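Local structure of putative fumarylacetoacetate hydrolase family protein (Yersinia pestis, 3S52) at residues Leu150-Asn155 against Asp205-Met210; Arg8-Ala13 against Pro132-Ile137; Ile48-Ala53 against Ala124-Gly129; Lys85-Asp90 against Tyr177-Phe182. The protein is of unknown function but belongs to the fumarylacetoacetate hydrolase family and is found as a pair of identical subunits. All coordinates share one frame; numbering follows the deposited sequence.

In the fold
Contacts 2 and 3 both reach the mixed sheet of the core, and their second segments adjoin in sequence, helix 122-125 being followed by strand 131-138; contact 3 is nested inside the loop that contact 2 closes. Contact 1 comes later and joins the middle strands of a separate four-stranded antiparallel sheet, its centre about 17 Å from that of contact 2. Contact 4, about 33 Å from contact 1 between centres, ties the approach to helix 89-95 to the last turns of helix 171-181; its segments alternate with those of the other three. It touches contact 3 where Ile48 packs on Phe182, and both meet the second subunit, so this side contributes to the dimer.

Contact 1: residues Leu150-Asn155 against Asp205-Met210; sequences LSLTIN and DMLKIM
Ser151 and Thr153 pair with Met210 and Lys208 in an antiparallel four-stranded sheet, of which strands 149-154 and 206-211 are the two middle members. In both of these hydrogen-bonded pairs each residue gives its N-H and receives one; Lys208 N to Thr153 O, at 2.8 Å, is nearly straight (172°). The non-hydrogen-bonded pairs turn branched apolar side chains to the other face, where they suit burial against strands 70-80 and 96-107. Leu152 holds CG anti to its backbone N (chi1 171°), which lays CD1 alongside Ile209 CG1 at 3.6 Å, and Ile154 CG1 runs beside Leu207 CD1 at 3.9 Å. The partly exposed face mixes polar Ser151, Thr153 and Lys208 with Met210 (selenomethionine, like Met206), whose CB meets Ser151 OG; the bent Lys208 chain takes NZ to the side chain of Asn217. At the strand end Asn155 adopts a left-handed backbone, which asparagine tolerates well. Its N bonds Met206 O, and its OD1 stands in for a main-chain carbonyl by accepting Met206 N at 2.9 Å. Asp205, whose OD2 receives Gln202 N, completes the corner: its carboxylate is turned 77° from the Asn155 amide, and Asn155 ND2 meets Asp205 OD1 from above the carboxylate plane at 3.0 Å.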
loop_
_atom_site.group_PDB
_atom_site.type_symbol
_atom_site.label_atom_id
_atom_site.label_comp_id
_atom_site.label_asym_id
_atom_site.label_seq_id
_atom_site.Cartn_x
_atom_site.Cartn_y
_atom_site.Cartn_z
ATOM N N LEU A 150 -0.407 -9.644 -24.110
ATOM C CA LEU A 150 -1.108 -8.472 -23.612
ATOM C C LEU A 150 -1.040 -7.397 -24.682
ATOM O O LEU A 150 0.027 -7.134 -25.222
ATOM C CB LEU A 150 -0.385 -7.918 -22.381
ATOM C CG LEU A 150 -0.148 -8.790 -21.160
ATOM C CD1 LEU A 150 0.978 -8.217 -20.322
ATOM C CD2 LEU A 150 -1.423 -8.885 -20.358
ATOM N N SER A 151 -2.161 -6.748 -24.963
ATOM C CA SER A 151 -2.150 -5.674 -25.937
ATOM C C SER A 151 -3.091 -4.569 -25.504
ATOM O O SER A 151 -4.143 -4.818 -24.915
ATOM C CB SER A 151 -2.514 -6.184 -27.328
ATOM O OG SER A 151 -3.823 -6.707 -27.335
ATOM N N LEU A 152 -2.689 -3.337 -25.771
ATOM C CA LEU A 152 -3.508 -2.197 -25.421
ATOM C C LEU A 152 -3.547 -1.352 -26.653
ATOM O O LEU A 152 -2.501 -0.991 -27.174
ATOM C CB LEU A 152 -2.875 -1.394 -24.288
ATOM C CG LEU A 152 -3.546 -0.050 -23.994
ATOM C CD1 LEU A 152 -5.009 -0.280 -23.588
ATOM C CD2 LEU A 152 -2.803 0.707 -22.908
ATOM N N THR A 153 -4.757 -1.082 -27.128
ATOM C CA THR A 153 -4.992 -0.236 -28.284
ATOM C C THR A 153 -5.733 0.991 -27.772
ATOM O O THR A 153 -6.703 0.867 -27.031
ATOM C CB THR A 153 -5.870 -0.965 -29.326
ATOM O OG1 THR A 153 -5.158 -2.097 -29.841
ATOM C CG2 THR A 153 -6.223 -0.065 -30.467
ATOM N N ILE A 154 -5.247 2.174 -28.129
ATOM C CA ILE A 154 -5.905 3.409 -27.743
ATOM C C ILE A 154 -6.250 4.208 -28.993
ATOM O O ILE A 154 -5.369 4.512 -29.807
ATOM C CB ILE A 154 -5.028 4.234 -26.787
ATOM C CG1 ILE A 154 -4.886 3.509 -25.449
ATOM C CG2 ILE A 154 -5.632 5.601 -26.537
ATOM C CD1 ILE A 154 -4.093 4.289 -24.430
ATOM N N ASN A 155 -7.535 4.514 -29.141
ATOM C CA ASN A 155 -8.066 5.198 -30.319
ATOM C C ASN A 155 -7.601 4.520 -31.598
ATOM O O ASN A 155 -7.141 5.176 -32.532
ATOM C CB ASN A 155 -7.691 6.692 -30.326
ATOM C CG ASN A 155 -8.095 7.409 -29.047
ATOM O OD1 ASN A 155 -9.133 7.111 -28.440
ATOM N ND2 ASN A 155 -7.281 8.375 -28.636
ATOM N N ASP A 205 -10.395 9.149 -24.551
ATOM C CA ASP A 205 -9.729 8.054 -25.251
ATOM C C ASP A 205 -10.554 6.785 -25.135
ATOM O O ASP A 205 -11.187 6.539 -24.107
ATOM C CB ASP A 205 -8.348 7.777 -24.671
ATOM C CG ASP A 205 -7.326 8.843 -25.038
ATOM O OD1 ASP A 205 -7.588 9.680 -25.932
ATOM O OD2 ASP A 205 -6.242 8.818 -24.429
HETATM N N MSE A 206 -10.546 5.997 -26.203
HETATM C CA MSE A 206 -11.163 4.681 -26.216
HETATM C C MSE A 206 -10.076 3.629 -26.085
HETATM O O MSE A 206 -9.075 3.660 -26.805
HETATM C CB MSE A 206 -11.895 4.458 -27.530
HETATM C CG MSE A 206 -13.281 5.062 -27.598
HETATM SE SE MSE A 206 -14.011 4.807 -29.386
HETATM C CE MSE A 206 -13.485 2.958 -29.699
ATOM N N LEU A 207 -10.282 2.687 -25.178
ATOM C CA LEU A 207 -9.302 1.651 -24.943
ATOM C C LEU A 207 -9.838 0.304 -25.379
ATOM O O LEU A 207 -10.976 -0.044 -25.072
ATOM C CB LEU A 207 -8.961 1.591 -23.460
ATOM C CG LEU A 207 -7.871 2.520 -22.937
ATOM C CD1 LEU A 207 -8.170 3.962 -23.307
ATOM C CD2 LEU A 207 -7.730 2.347 -21.428
ATOM N N LYS A 208 -9.022 -0.453 -26.096
ATOM C CA LYS A 208 -9.332 -1.865 -26.322
ATOM C C LYS A 208 -8.201 -2.666 -25.716
ATOM O O LYS A 208 -7.037 -2.465 -26.070
ATOM C CB LYS A 208 -9.460 -2.188 -27.810
ATOM C CG LYS A 208 -9.612 -3.678 -28.074
ATOM C CD LYS A 208 -9.624 -3.997 -29.557
ATOM C CE LYS A 208 -10.575 -3.084 -30.304
ATOM N NZ LYS A 208 -11.937 -3.083 -29.701
ATOM N N ILE A 209 -8.533 -3.558 -24.789
ATOM C CA ILE A 209 -7.504 -4.286 -24.070
ATOM C C ILE A 209 -7.668 -5.761 -24.342
ATOM O O ILE A 209 -8.773 -6.283 -24.287
ATOM C CB ILE A 209 -7.589 -4.068 -22.556
ATOM C CG1 ILE A 209 -7.429 -2.590 -22.203
ATOM C CG2 ILE A 209 -6.531 -4.904 -21.835
ATOM C CD1 ILE A 209 -8.588 -2.044 -21.414
HETATM N N MSE A 210 -6.568 -6.442 -24.619
HETATM C CA MSE A 210 -6.663 -7.867 -24.894
HETATM C C MSE A 210 -5.699 -8.697 -24.075
HETATM O O MSE A 210 -4.545 -8.309 -23.867
HETATM C CB MSE A 210 -6.482 -8.145 -26.370
HETATM C CG MSE A 210 -7.776 -8.023 -27.147
HETATM SE SE MSE A 210 -7.475 -8.308 -29.040
HETATM C CE MSE A 210 -7.086 -6.463 -29.505
#

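Contact 2: residues Arg8-Ala13 against Pro132-Ile137. With SO4 (sulfate ion), chain F.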
loop_
_atom_site.group_PDB
_atom_site.type_symbol
_atom_site.label_atom_id
_atom_site.label_comp_id
_atom_site.label_asym_id
_atom_site.label_seq_id
_atom_site.Cartn_x
_atom_site.Cartn_y
_atom_site.Cartn_z
ATOM N N ARG A 8 -14.485 -10.233 -9.981
ATOM C CA ARG A 8 -15.456 -10.792 -10.901
ATOM C C ARG A 8 -14.805 -11.781 -11.857
ATOM O O ARG A 8 -13.611 -11.682 -12.134
ATOM C CB ARG A 8 -16.152 -9.667 -11.674
ATOM C CG ARG A 8 -17.129 -8.877 -10.800
ATOM C CD ARG A 8 -17.874 -7.805 -11.575
ATOM N NE ARG A 8 -18.679 -6.983 -10.671
ATOM C CZ ARG A 8 -19.813 -7.389 -10.110
ATOM N NH1 ARG A 8 -20.286 -8.606 -10.363
ATOM N NH2 ARG A 8 -20.478 -6.586 -9.290
ATOM N N ASP A 9 -15.574 -12.737 -12.375
ATOM C CA ASP A 9 -15.014 -13.557 -13.445
ATOM C C ASP A 9 -15.130 -12.856 -14.804
ATOM O O ASP A 9 -15.686 -11.755 -14.897
ATOM C CB ASP A 9 -15.560 -15.006 -13.449
ATOM C CG ASP A 9 -17.050 -15.098 -13.787
ATOM O OD1 ASP A 9 -17.626 -14.103 -14.267
ATOM O OD2 ASP A 9 -17.638 -16.195 -13.594
ATOM N N TRP A 10 -14.594 -13.473 -15.856
ATOM C CA TRP A 10 -14.610 -12.825 -17.166
ATOM C C TRP A 10 -16.032 -12.465 -17.590
ATOM O O TRP A 10 -16.258 -11.445 -18.233
ATOM C CB TRP A 10 -13.937 -13.684 -18.254
ATOM C CG TRP A 10 -13.570 -12.842 -19.452
ATOM C CD1 TRP A 10 -14.286 -12.685 -20.610
ATOM C CD2 TRP A 10 -12.414 -12.012 -19.576
ATOM N NE1 TRP A 10 -13.631 -11.813 -21.449
ATOM C CE2 TRP A 10 -12.482 -11.384 -20.832
ATOM C CE3 TRP A 10 -11.322 -11.740 -18.742
ATOM C CZ2 TRP A 10 -11.500 -10.495 -21.270
ATOM C CZ3 TRP A 10 -10.356 -10.875 -19.177
ATOM C CH2 TRP A 10 -10.446 -10.262 -20.434
ATOM N N GLN A 11 -16.988 -13.312 -17.226
ATOM C CA GLN A 11 -18.380 -13.098 -17.595
ATOM C C GLN A 11 -19.064 -12.003 -16.792
ATOM O O GLN A 11 -20.172 -11.587 -17.133
ATOM C CB GLN A 11 -19.178 -14.391 -17.437
ATOM C CG GLN A 11 -18.934 -15.396 -18.531
ATOM C CD GLN A 11 -17.507 -15.881 -18.562
ATOM O OE1 GLN A 11 -16.985 -16.379 -17.562
ATOM N NE2 GLN A 11 -16.862 -15.737 -19.711
ATOM N N GLY A 12 -18.431 -11.556 -15.713
ATOM C CA GLY A 12 -19.022 -10.515 -14.890
ATOM C C GLY A 12 -19.630 -11.028 -13.603
ATOM O O GLY A 12 -20.158 -10.257 -12.812
ATOM N N ALA A 13 -19.547 -12.337 -13.380
ATOM C CA ALA A 13 -20.082 -12.914 -12.156
ATOM C C ALA A 13 -19.228 -12.533 -10.954
ATOM O O ALA A 13 -18.004 -12.622 -10.992
ATOM C CB ALA A 13 -20.168 -14.443 -12.273
ATOM N N PRO A 132 -7.627 -0.124 -12.555
ATOM C CA PRO A 132 -8.712 -0.732 -13.331
ATOM C C PRO A 132 -8.321 -2.149 -13.694
ATOM O O PRO A 132 -7.222 -2.353 -14.223
ATOM C CB PRO A 132 -8.734 0.101 -14.620
ATOM C CG PRO A 132 -7.986 1.341 -14.308
ATOM C CD PRO A 132 -6.970 0.968 -13.277
ATOM N N ILE A 133 -9.210 -3.106 -13.451
ATOM C CA ILE A 133 -8.878 -4.504 -13.675
ATOM C C ILE A 133 -10.060 -5.277 -14.263
ATOM O O ILE A 133 -11.227 -4.941 -14.006
ATOM C CB ILE A 133 -8.400 -5.160 -12.363
ATOM C CG1 ILE A 133 -7.922 -6.591 -12.600
ATOM C CG2 ILE A 133 -9.494 -5.143 -11.329
ATOM C CD1 ILE A 133 -6.986 -7.074 -11.486
ATOM N N SER A 134 -9.738 -6.296 -15.060
ATOM C CA SER A 134 -10.721 -7.174 -15.686
ATOM C C SER A 134 -11.249 -8.230 -14.708
ATOM O O SER A 134 -10.804 -8.324 -13.562
ATOM C CB SER A 134 -10.068 -7.915 -16.870
ATOM O OG SER A 134 -9.095 -8.868 -16.409
ATOM N N GLY A 135 -12.177 -9.044 -15.195
ATOM C CA GLY A 135 -12.579 -10.246 -14.499
ATOM C C GLY A 135 -11.451 -11.255 -14.629
ATOM O O GLY A 135 -10.547 -11.077 -15.445
ATOM N N PHE A 136 -11.508 -12.313 -13.833
ATOM C CA PHE A 136 -10.489 -13.348 -13.860
ATOM C C PHE A 136 -10.897 -14.598 -14.631
ATOM O O PHE A 136 -12.059 -15.026 -14.586
ATOM C CB PHE A 136 -10.033 -13.694 -12.436
ATOM C CG PHE A 136 -9.294 -12.575 -11.774
ATOM C CD1 PHE A 136 -7.929 -12.419 -11.969
ATOM C CD2 PHE A 136 -9.976 -11.631 -11.025
ATOM C CE1 PHE A 136 -7.253 -11.357 -11.383
ATOM C CE2 PHE A 136 -9.306 -10.572 -10.438
ATOM C CZ PHE A 136 -7.936 -10.438 -10.627
ATOM N N ILE A 137 -9.918 -15.145 -15.347
ATOM C CA ILE A 137 -10.032 -16.393 -16.096
ATOM C C ILE A 137 -9.529 -17.577 -15.275
ATOM O O ILE A 137 -8.480 -17.489 -14.659
ATOM C CB ILE A 137 -9.195 -16.311 -17.370
ATOM C CG1 ILE A 137 -9.673 -15.132 -18.228
ATOM C CG2 ILE A 137 -9.255 -17.624 -18.147
ATOM C CD1 ILE A 137 -8.657 -14.683 -19.251
HETATM S S SO4 F . -14.238 -12.514 -25.168
HETATM O O1 SO4 F . -14.131 -12.139 -26.577
HETATM O O2 SO4 F . -15.604 -12.932 -24.859
HETATM O O3 SO4 F . -13.321 -13.624 -24.921
HETATM O O4 SO4 F . -13.905 -11.361 -24.338
HETATM O O HOH W 1 -12.065 -8.579 -11.117
HETATM O O HOH W 2 -13.941 -16.341 -16.101
#
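Phe136 N gives its hydrogen to Arg8 O at 2.8 Å, the stronger of two backbone bonds that join the N-terminal loop to strand 131-138. The second, Trp10 N to Phe136 O, is weak at 3.2 Å; a water takes the same N-H and donates to Phe136 O, bridging the two. Together they make a single beta bridge between Asp9 and Phe136, from which the loop folds into a type I turn, Asp9 to Gly12. Asp9 suits the start of this turn because its OD1 accepts Ala13 N from across the bend. Another water links Arg8 N to Ser134 O. A side chain at Gly135 would run into Asp9 O and Trp10 N; Gly135 CA packs on Asp9 O at 3.5 Å. Farther out, chi1 of -162° swings the indole of Trp10 away from its backbone N and along the second segment: CE3 lies 3.8 Å from Ile137 CG1, and CZ3 is 3.6 Å from Ser134 OG, which bonds Gly135 O. Lys214 adds a cation-pi contact to the indole and also binds the sulfate, probably from the crystallisation liquor. The ion sits at the indole edge, near the ring plane, where Trp10 NE1 donates to sulfate O4 at 2.9 Å.

Contact 3: residues Ile48-Ala53 against Ala124-Gly129; sequences IKPETA and AKAFDG. With SO4 (sulfate ion), chain E.
Lys49 starts with CG beside its backbone N (chi1 -55°), runs extended to CE and bends only at the last bond (chi4 -90°), which sets NZ 2.7 Å from Lys125 O, in the carbonyl plane. In Lys125 an early bend at chi2 (-84°) turns its amine away from the first segment toward a sulfate, with Lys125 NZ 3.2 Å from sulfate O2. A lysine suits each place, because long chains let two ammonium groups share Asp104, with which both form salt bridges; Lys125 also reaches Glu73 and Thr106, and Lys49 the carbonyl of Ser130. Here strand 45-50 of the mixed core sheet runs out into a 3-10 turn, 51-53, and meets the link from helix 122-125 to strand 131-138, in a buried region that also faces the second subunit. Pro50 rests its CD on Ala126 CB at 3.6 Å, two compact side chains in close packing. Beyond them Gly129, at a positive phi easy for glycine, donates its N-H to Thr52 O at 3.1 Å. One water bridges Thr52 OG1, Ala126 O and Asp128 OD1, donating to the last two. The other carboxylate oxygen of Asp128, OD2, bonds Thr183 of the second subunit.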
loop_
_atom_site.group_PDB
_atom_site.type_symbol
_atom_site.label_atom_id
_atom_site.label_comp_id
_atom_site.label_asym_id
_atom_site.label_seq_id
_atom_site.Cartn_x
_atom_site.Cartn_y
_atom_site.Cartn_z
ATOM N N ILE A 48 2.738 -1.365 -3.590
ATOM C CA ILE A 48 1.414 -1.922 -3.306
ATOM C C ILE A 48 0.342 -0.883 -3.604
ATOM O O ILE A 48 0.579 0.302 -3.405
ATOM C CB ILE A 48 1.302 -2.348 -1.818
ATOM C CG1 ILE A 48 2.319 -3.447 -1.493
ATOM C CG2 ILE A 48 -0.141 -2.815 -1.469
ATOM C CD1 ILE A 48 2.298 -3.926 -0.029
ATOM N N LYS A 49 -0.820 -1.330 -4.086
ATOM C CA LYS A 49 -1.978 -0.464 -4.235
ATOM C C LYS A 49 -3.063 -0.947 -3.273
ATOM O O LYS A 49 -3.201 -2.152 -3.036
ATOM C CB LYS A 49 -2.537 -0.518 -5.655
ATOM C CG LYS A 49 -1.563 -0.198 -6.792
ATOM C CD LYS A 49 -2.336 -0.197 -8.126
ATOM C CE LYS A 49 -1.450 0.030 -9.340
ATOM N NZ LYS A 49 -1.287 1.479 -9.695
ATOM N N PRO A 50 -3.847 -0.013 -2.716
ATOM C CA PRO A 50 -4.854 -0.438 -1.736
ATOM C C PRO A 50 -6.178 -0.752 -2.412
ATOM O O PRO A 50 -6.316 -0.525 -3.609
ATOM C CB PRO A 50 -5.003 0.803 -0.859
ATOM C CG PRO A 50 -4.792 1.945 -1.838
ATOM C CD PRO A 50 -3.741 1.459 -2.810
ATOM N N GLU A 51 -7.153 -1.224 -1.644
ATOM C CA GLU A 51 -8.464 -1.538 -2.196
ATOM C C GLU A 51 -9.081 -0.338 -2.934
ATOM O O GLU A 51 -9.766 -0.498 -3.947
ATOM C CB GLU A 51 -9.390 -2.038 -1.080
ATOM C CG GLU A 51 -10.874 -2.010 -1.436
ATOM C CD GLU A 51 -11.498 -0.646 -1.205
ATOM O OE1 GLU A 51 -11.222 -0.028 -0.151
ATOM O OE2 GLU A 51 -12.255 -0.187 -2.088
ATOM N N THR A 52 -8.839 0.868 -2.435
ATOM C CA THR A 52 -9.384 2.059 -3.078
ATOM C C THR A 52 -8.833 2.342 -4.486
ATOM O O THR A 52 -9.363 3.194 -5.203
ATOM C CB THR A 52 -9.191 3.308 -2.208
ATOM O OG1 THR A 52 -7.868 3.309 -1.652
ATOM C CG2 THR A 52 -10.219 3.324 -1.077
ATOM N N ALA A 53 -7.759 1.662 -4.874
ATOM C CA ALA A 53 -7.211 1.827 -6.230
ATOM C C ALA A 53 -8.015 1.000 -7.241
ATOM O O ALA A 53 -8.105 1.337 -8.422
ATOM C CB ALA A 53 -5.748 1.412 -6.255
ATOM N N ALA A 124 1.750 8.639 -6.459
ATOM C CA ALA A 124 1.784 8.394 -7.907
ATOM C C ALA A 124 1.181 7.061 -8.355
ATOM O O ALA A 124 0.769 6.915 -9.516
ATOM C CB ALA A 124 3.202 8.519 -8.444
ATOM N N LYS A 125 1.293 6.055 -7.502
ATOM C CA LYS A 125 0.815 4.709 -7.840
ATOM C C LYS A 125 -0.447 4.176 -7.160
ATOM O O LYS A 125 -1.056 3.202 -7.630
ATOM C CB LYS A 125 1.961 3.729 -7.566
ATOM C CG LYS A 125 3.150 3.917 -8.484
ATOM C CD LYS A 125 2.892 3.158 -9.771
ATOM C CE LYS A 125 4.129 3.014 -10.624
ATOM N NZ LYS A 125 3.756 2.264 -11.873
ATOM N N ALA A 126 -0.786 4.766 -6.017
ATOM C CA ALA A 126 -1.845 4.238 -5.142
ATOM C C ALA A 126 -3.146 5.023 -5.127
ATOM O O ALA A 126 -4.061 4.685 -4.370
ATOM C CB ALA A 126 -1.327 4.034 -3.718
ATOM N N PHE A 127 -3.221 6.082 -5.929
ATOM C CA PHE A 127 -4.346 7.007 -5.864
ATOM C C PHE A 127 -5.654 6.300 -6.252
ATOM O O PHE A 127 -5.634 5.227 -6.869
ATOM C CB PHE A 127 -4.098 8.225 -6.771
ATOM C CG PHE A 127 -3.899 7.869 -8.221
ATOM C CD1 PHE A 127 -4.979 7.809 -9.092
ATOM C CD2 PHE A 127 -2.629 7.580 -8.707
ATOM C CE1 PHE A 127 -4.789 7.461 -10.436
ATOM C CE2 PHE A 127 -2.431 7.225 -10.037
ATOM C CZ PHE A 127 -3.507 7.167 -10.904
ATOM N N ASP A 128 -6.788 6.886 -5.872
ATOM C CA ASP A 128 -8.083 6.260 -6.138
ATOM C C ASP A 128 -8.221 5.903 -7.602
ATOM O O ASP A 128 -7.929 6.724 -8.467
ATOM C CB ASP A 128 -9.241 7.201 -5.781
ATOM C CG ASP A 128 -9.421 7.369 -4.288
ATOM O OD1 ASP A 128 -8.731 6.662 -3.511
ATOM O OD2 ASP A 128 -10.276 8.199 -3.896
ATOM N N GLY A 129 -8.667 4.683 -7.871
ATOM C CA GLY A 129 -8.916 4.241 -9.227
ATOM C C GLY A 129 -7.675 3.981 -10.054
ATOM O O GLY A 129 -7.771 3.852 -11.273
HETATM S S SO4 E . 7.717 1.181 -13.213
HETATM O O1 SO4 E . 7.315 2.077 -14.298
HETATM O O2 SO4 E . 6.588 0.954 -12.330
HETATM O O3 SO4 E . 8.163 -0.109 -13.744
HETATM O O4 SO4 E . 8.809 1.835 -12.472
HETATM O O HOH W 3 -6.485 4.938 -2.989
#

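Contact 4: residues Lys85-Asp90 against Tyr177-Phe182; sequences KQASED and YMSRFF
Ser179 OG is gripped twice: it accepts Ala87 N at 2.9 Å, almost straight at 169°, and is hydrogen-bonded to Ser176 O one turn back in its own helix. The hydroxyl lies between the backbone N and the carbonyl carbon (chi1 77°), a setting that faces it to the passing chain, and serine suits this buried spot because its short arm can join helix and loop. The carbonyl of the same residue takes a second loop amide. Gln86 N donates to Ser179 O at 2.8 Å, but comes in 60° above the carbonyl plane and so misses the lone pairs. Two successive amides of the loop are thus held by one residue, with Gln86 in a left-handed backbone conformation between Lys85 and Ala87. The flexible, polar Gln86 side chain passes Arg180, its CG 4.3 Å from Arg180 CA, and ends at a water that accepts from Gln86 NE2 and donates to Arg180 O. Ala87, small enough to lie close, has CB 3.9 Å from Ser179 OG, while its O bonds the Ser176 hydroxyl. Ser88 then caps helix 89-95 through Arg91 N. In the other segment Met178 O accepts both Phe181 N and Phe182 N; Phe182 packs on strands 21-26 and 45-50, and Phe181 stacks on Phe67 of the second subunit.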
loop_
_atom_site.group_PDB
_atom_site.type_symbol
_atom_site.label_atom_id
_atom_site.label_comp_id
_atom_site.label_asym_id
_atom_site.label_seq_id
_atom_site.Cartn_x
_atom_site.Cartn_y
_atom_site.Cartn_z
ATOM N N LYS A 85 2.565 -17.004 2.801
ATOM C CA LYS A 85 3.535 -16.267 3.608
ATOM C C LYS A 85 4.859 -17.030 3.593
ATOM O O LYS A 85 4.894 -18.198 3.969
ATOM C CB LYS A 85 3.032 -16.102 5.038
ATOM C CG LYS A 85 3.995 -15.329 5.938
ATOM C CD LYS A 85 3.484 -15.256 7.370
ATOM C CE LYS A 85 4.532 -14.659 8.315
ATOM N NZ LYS A 85 4.922 -13.264 7.925
ATOM N N GLN A 86 5.930 -16.381 3.145
ATOM C CA GLN A 86 7.222 -17.056 3.030
ATOM C C GLN A 86 7.037 -18.381 2.307
ATOM O O GLN A 86 7.480 -19.418 2.782
ATOM C CB GLN A 86 7.828 -17.293 4.417
ATOM C CG GLN A 86 8.233 -15.999 5.138
ATOM C CD GLN A 86 8.534 -16.222 6.613
ATOM O OE1 GLN A 86 8.371 -17.327 7.129
ATOM N NE2 GLN A 86 8.967 -15.169 7.299
ATOM N N ALA A 87 6.371 -18.339 1.157
ATOM C CA ALA A 87 5.956 -19.558 0.477
ATOM C C ALA A 87 6.981 -20.024 -0.552
ATOM O O ALA A 87 7.611 -19.211 -1.223
ATOM C CB ALA A 87 4.608 -19.348 -0.188
ATOM N N SER A 88 7.135 -21.337 -0.668
ATOM C CA SER A 88 7.992 -21.937 -1.679
ATOM C C SER A 88 7.355 -21.770 -3.049
ATOM O O SER A 88 6.159 -21.500 -3.163
ATOM C CB SER A 88 8.185 -23.426 -1.403
ATOM O OG SER A 88 6.986 -24.130 -1.698
ATOM N N GLU A 89 8.157 -21.929 -4.095
ATOM C CA GLU A 89 7.639 -21.807 -5.447
ATOM C C GLU A 89 6.500 -22.785 -5.698
ATOM O O GLU A 89 5.512 -22.433 -6.322
ATOM C CB GLU A 89 8.755 -21.971 -6.477
ATOM C CG GLU A 89 9.681 -20.764 -6.546
ATOM C CD GLU A 89 10.767 -20.922 -7.591
ATOM O OE1 GLU A 89 10.724 -21.910 -8.357
ATOM O OE2 GLU A 89 11.670 -20.061 -7.645
ATOM N N ASP A 90 6.621 -24.010 -5.192
ATOM C CA ASP A 90 5.555 -24.993 -5.385
ATOM C C ASP A 90 4.250 -24.614 -4.666
ATOM O O ASP A 90 3.159 -24.765 -5.221
ATOM C CB ASP A 90 6.023 -26.370 -4.909
ATOM N N TYR A 177 8.900 -14.471 -3.815
ATOM C CA TYR A 177 9.648 -13.348 -3.262
ATOM C C TYR A 177 8.767 -12.350 -2.488
ATOM O O TYR A 177 9.073 -12.015 -1.330
ATOM C CB TYR A 177 10.445 -12.643 -4.365
ATOM C CG TYR A 177 11.216 -11.441 -3.875
ATOM C CD1 TYR A 177 12.339 -11.585 -3.062
ATOM C CD2 TYR A 177 10.808 -10.160 -4.204
ATOM C CE1 TYR A 177 13.043 -10.469 -2.600
ATOM C CE2 TYR A 177 11.506 -9.041 -3.758
ATOM C CZ TYR A 177 12.618 -9.198 -2.959
ATOM O OH TYR A 177 13.291 -8.069 -2.521
HETATM N N MSE A 178 7.678 -11.892 -3.106
HETATM C CA MSE A 178 6.753 -10.949 -2.452
HETATM C C MSE A 178 6.283 -11.469 -1.095
HETATM O O MSE A 178 6.156 -10.719 -0.132
HETATM C CB MSE A 178 5.515 -10.681 -3.320
HETATM C CG MSE A 178 5.784 -9.961 -4.623
HETATM SE SE MSE A 178 4.200 -10.044 -5.814
HETATM C CE MSE A 178 4.787 -8.673 -7.136
ATOM N N SER A 179 6.012 -12.758 -1.023
ATOM C CA SER A 179 5.469 -13.346 0.207
ATOM C C SER A 179 6.497 -13.355 1.346
ATOM O O SER A 179 6.139 -13.656 2.475
ATOM C CB SER A 179 4.977 -14.777 -0.042
ATOM O OG SER A 179 6.073 -15.692 -0.103
ATOM N N ARG A 180 7.766 -13.045 1.061
ATOM C CA ARG A 180 8.763 -12.947 2.130
ATOM C C ARG A 180 8.515 -11.685 2.936
ATOM O O ARG A 180 8.824 -11.620 4.113
ATOM C CB ARG A 180 10.186 -12.901 1.578
ATOM C CG ARG A 180 10.681 -14.200 0.938
ATOM C CD ARG A 180 12.135 -14.029 0.469
ATOM N NE ARG A 180 13.000 -13.639 1.583
ATOM C CZ ARG A 180 14.146 -12.981 1.454
ATOM N NH1 ARG A 180 14.584 -12.619 0.252
ATOM N NH2 ARG A 180 14.851 -12.678 2.535
ATOM N N PHE A 181 7.952 -10.681 2.277
ATOM C CA PHE A 181 7.665 -9.380 2.885
ATOM C C PHE A 181 6.210 -9.274 3.320
ATOM O O PHE A 181 5.923 -8.812 4.426
ATOM C CB PHE A 181 8.055 -8.211 1.961
ATOM C CG PHE A 181 9.537 -8.082 1.763
ATOM C CD1 PHE A 181 10.295 -7.255 2.596
ATOM C CD2 PHE A 181 10.183 -8.811 0.771
ATOM C CE1 PHE A 181 11.664 -7.137 2.424
ATOM C CE2 PHE A 181 11.545 -8.703 0.588
ATOM C CZ PHE A 181 12.296 -7.866 1.418
ATOM N N PHE A 182 5.303 -9.565 2.387
ATOM C CA PHE A 182 3.872 -9.386 2.614
ATOM C C PHE A 182 3.099 -10.706 2.588
ATOM O O PHE A 182 3.240 -11.504 1.665
ATOM C CB PHE A 182 3.309 -8.415 1.575
ATOM C CG PHE A 182 4.256 -7.287 1.245
ATOM C CD1 PHE A 182 4.540 -6.308 2.186
ATOM C CD2 PHE A 182 4.864 -7.211 0.009
ATOM C CE1 PHE A 182 5.410 -5.274 1.894
ATOM C CE2 PHE A 182 5.736 -6.175 -0.284
ATOM C CZ PHE A 182 6.013 -5.218 0.666
HETATM O O HOH W 4 10.444 -13.059 5.704
#